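Local coordinates for uncharacterized hypothetical protein FTT_1539c (Francisella tularensis subsp. tularensis, PDB 4QVR) that is of unknown function but, as a DUF6844-family protein with a probable N-terminal signal sequence, is likely to be exported from the cytoplasm, at residues 247-252 / 276-281. Residues are numbered along the deposited sequence; the frame is centred on the assembly and turned at random.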
ATOM      1  N   ASN A 247     -10.882   0.103   7.172  1.00 48.38           N
ATOM      2  CA  ASN A 247     -10.739   1.140   6.155  1.00 46.81           C
ATOM      3  C   ASN A 247      -9.592   0.951   5.176  1.00 46.37           C
ATOM      4  O   ASN A 247      -9.468   1.731   4.236  1.00 51.87           O
ATOM      5  CB  ASN A 247     -10.523   2.487   6.831  1.00 49.33           C
ATOM      6  CG  ASN A 247     -11.714   2.939   7.629  1.00 50.21           C
ATOM      7  OD1 ASN A 247     -12.743   2.294   7.628  1.00 56.59           O
ATOM      8  ND2 ASN A 247     -11.575   4.065   8.314  1.00 52.13           N
ATOM      9  N   LEU A 248      -8.721  -0.035   5.392  1.00 46.74           N
ATOM     10  CA  LEU A 248      -7.591  -0.229   4.486  1.00 46.43           C
ATOM     11  C   LEU A 248      -7.996  -0.374   3.065  1.00 45.87           C
ATOM     12  O   LEU A 248      -7.269   0.014   2.177  1.00 54.65           O
ATOM     13  CB  LEU A 248      -6.736  -1.445   4.862  1.00 47.54           C
ATOM     14  CG  LEU A 248      -5.790  -1.253   6.025  1.00 45.75           C
ATOM     15  CD1 LEU A 248      -4.954  -2.511   6.210  1.00 46.76           C
ATOM     16  CD2 LEU A 248      -4.922  -0.033   5.797  1.00 44.29           C
ATOM     17  N   SER A 249      -9.150  -0.957   2.845  1.00 47.48           N
ATOM     18  CA  SER A 249      -9.663  -1.155   1.512  1.00 46.21           C
ATOM     19  C   SER A 249      -9.912   0.176   0.809  1.00 46.91           C
ATOM     20  O   SER A 249     -10.084   0.189  -0.407  1.00 50.49           O
ATOM     21  CB  SER A 249     -10.930  -2.010   1.579  1.00 48.26           C
ATOM     22  OG  SER A 249     -11.814  -1.475   2.553  1.00 53.87           O
ATOM     23  N   GLY A 250      -9.922   1.286   1.554  1.00 41.82           N
ATOM     24  CA  GLY A 250     -10.096   2.635   0.969  1.00 42.32           C
ATOM     25  C   GLY A 250      -8.768   3.384   0.863  1.00 39.64           C
ATOM     26  O   GLY A 250      -8.686   4.448   0.264  1.00 38.33           O
ATOM     27  N   LEU A 251      -7.718   2.830   1.449  1.00 38.95           N
ATOM     28  CA  LEU A 251      -6.389   3.476   1.395  1.00 41.02           C
ATOM     29  C   LEU A 251      -5.715   2.993   0.106  1.00 40.87           C
ATOM     30  O   LEU A 251      -5.355   1.844  -0.025  1.00 40.48           O
ATOM     31  CB  LEU A 251      -5.555   3.122   2.616  1.00 38.79           C
ATOM     32  CG  LEU A 251      -4.269   3.940   2.730  1.00 39.91           C
ATOM     33  CD1 LEU A 251      -4.586   5.384   3.088  1.00 38.66           C
ATOM     34  CD2 LEU A 251      -3.381   3.361   3.792  1.00 39.93           C
ATOM     35  N   LEU A 252      -5.552   3.884  -0.847  1.00 43.64           N
ATOM     36  CA  LEU A 252      -5.060   3.512  -2.161  1.00 45.09           C
ATOM     37  C   LEU A 252      -3.763   4.235  -2.566  1.00 42.37           C
ATOM     38  O   LEU A 252      -3.632   5.428  -2.302  1.00 37.27           O
ATOM     39  CB  LEU A 252      -6.154   3.933  -3.115  1.00 52.45           C
ATOM     40  CG  LEU A 252      -6.218   3.457  -4.541  1.00 61.06           C
ATOM     41  CD1 LEU A 252      -6.645   1.997  -4.535  1.00 66.74           C
ATOM     42  CD2 LEU A 252      -7.234   4.309  -5.280  1.00 65.77           C
ATOM     43  N   LYS A 276     -15.436   6.356  -0.886  1.00 57.35           N
ATOM     44  CA  LYS A 276     -16.044   5.842  -2.112  1.00 64.76           C
ATOM     45  C   LYS A 276     -15.319   4.610  -2.610  1.00 61.88           C
ATOM     46  O   LYS A 276     -15.960   3.631  -2.980  1.00 68.73           O
ATOM     47  CB  LYS A 276     -16.111   6.924  -3.170  1.00 73.99           C
ATOM     48  CG  LYS A 276     -17.001   8.061  -2.708  1.00 84.93           C
ATOM     49  CD  LYS A 276     -17.228   9.122  -3.762  1.00 94.37           C
ATOM     50  CE  LYS A 276     -18.272  10.101  -3.253  1.00100.86           C
ATOM     51  NZ  LYS A 276     -18.573  11.195  -4.216  1.00105.24           N
ATOM     52  N   ILE A 277     -13.989   4.650  -2.601  1.00 60.66           N
ATOM     53  CA  ILE A 277     -13.188   3.487  -2.981  1.00 55.87           C
ATOM     54  C   ILE A 277     -13.469   2.353  -1.998  1.00 56.23           C
ATOM     55  O   ILE A 277     -13.665   1.210  -2.413  1.00 54.40           O
ATOM     56  CB  ILE A 277     -11.688   3.811  -3.047  1.00 50.59           C
ATOM     57  CG1 ILE A 277     -11.419   4.718  -4.236  1.00 53.60           C
ATOM     58  CG2 ILE A 277     -10.854   2.532  -3.174  1.00 49.25           C
ATOM     59  CD1 ILE A 277     -11.714   4.082  -5.590  1.00 55.67           C
ATOM     60  N   LYS A 278     -13.511   2.658  -0.704  1.00 55.03           N
ATOM     61  CA  LYS A 278     -13.857   1.620   0.261  1.00 59.04           C
ATOM     62  C   LYS A 278     -15.241   1.015  -0.066  1.00 62.70           C
ATOM     63  O   LYS A 278     -15.417  -0.196  -0.029  1.00 67.15           O
ATOM     64  CB  LYS A 278     -13.874   2.151   1.690  1.00 57.20           C
ATOM     65  CG  LYS A 278     -14.430   1.116   2.664  1.00 59.00           C
ATOM     66  CD  LYS A 278     -14.463   1.608   4.095  1.00 63.61           C
ATOM     67  CE  LYS A 278     -15.051   0.538   4.998  1.00 68.45           C
ATOM     68  NZ  LYS A 278     -14.899   0.888   6.429  1.00 71.56           N
ATOM     69  N   GLY A 279     -16.214   1.882  -0.351  1.00 68.35           N
ATOM     70  CA  GLY A 279     -17.585   1.475  -0.670  1.00 68.11           C
ATOM     71  C   GLY A 279     -17.714   0.735  -1.990  1.00 72.93           C
ATOM     72  O   GLY A 279     -18.573  -0.129  -2.146  1.00 68.57           O
HETATM   73  N   MSE A 280     -16.864   1.079  -2.948  1.00 73.98           N
HETATM   74  CA  MSE A 280     -16.870   0.412  -4.236  1.00 74.54           C
HETATM   75  C   MSE A 280     -16.471  -1.030  -4.046  1.00 74.71           C
HETATM   76  O   MSE A 280     -17.135  -1.930  -4.560  1.00 77.59           O
HETATM   77  CB  MSE A 280     -15.912   1.142  -5.158  1.00 77.36           C
HETATM   78  CG  MSE A 280     -15.903   0.553  -6.556  1.00 84.46           C
HETATM   79 SE   MSE A 280     -14.155   0.925  -7.369  1.00 96.61          SE
HETATM   80  CE  MSE A 280     -12.964  -0.211  -6.287  1.00 93.89           C
ATOM     81  N   PHE A 281     -15.397  -1.277  -3.306  1.00 70.81           N
ATOM     82  CA  PHE A 281     -14.967  -2.657  -3.072  1.00 71.29           C
ATOM     83  C   PHE A 281     -15.951  -3.494  -2.262  1.00 77.67           C
ATOM     84  O   PHE A 281     -16.098  -4.695  -2.512  1.00 80.97           O
ATOM     85  CB  PHE A 281     -13.601  -2.716  -2.417  1.00 63.66           C
ATOM     86  CG  PHE A 281     -12.482  -2.423  -3.352  1.00 65.29           C
ATOM     87  CD1 PHE A 281     -12.217  -3.284  -4.406  1.00 69.15           C
ATOM     88  CD2 PHE A 281     -11.658  -1.320  -3.168  1.00 59.38           C
ATOM     89  CE1 PHE A 281     -11.157  -3.040  -5.270  1.00 70.88           C
ATOM     90  CE2 PHE A 281     -10.604  -1.072  -4.027  1.00 60.11           C
ATOM     91  CZ  PHE A 281     -10.345  -1.933  -5.078  1.00 65.34           C
TER
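Lys-278 and Asn-247 make the one hydrogen bond between 247-252 and 276-281, with Lys-278 NZ 2.8 Å from Asn-247 OD1. The C=O...N angle of 155° brings the donor in near the line of the carbonyl bond, tilted 19° from the amide plane. The lysine side chain is fully stretched, chi1 172° starting it away from its own backbone N, and runs past the 3-10 turn. Asn-247 ND2 bonds Tyr-153 OH of helix 134-159, so both ends of the amide are engaged and its rotation is fixed.

Van der Waals contacts follow the lysine stem. Lys-278 CG lies 3.7 Å from Ser-249 OG. Lys-278 CB lies 3.9 Å from Gly-250 CA. Ser-249 O points at two apolar atoms on the helix side, Ile-277 CG2 at 3.7 Å and Phe-281 CD2 at 3.5 Å, meeting the Phe-281 ring obliquely. Beyond it, Leu-252 CD2 meets Ile-277 CG1 at 4.3 Å, while Ile-318 and Val-320 also touch the leucine.

The CA atoms of Gly-250 and Lys-278, the nearest such pair, are 4.0 Å apart. Gly-250 and Leu-252 pair through their backbones with Ser-274 and Ile-272. The contact thus packs helix 275-285, which follows a beta hairpin, against the 3-10 turn leading into the hairpin's first strand.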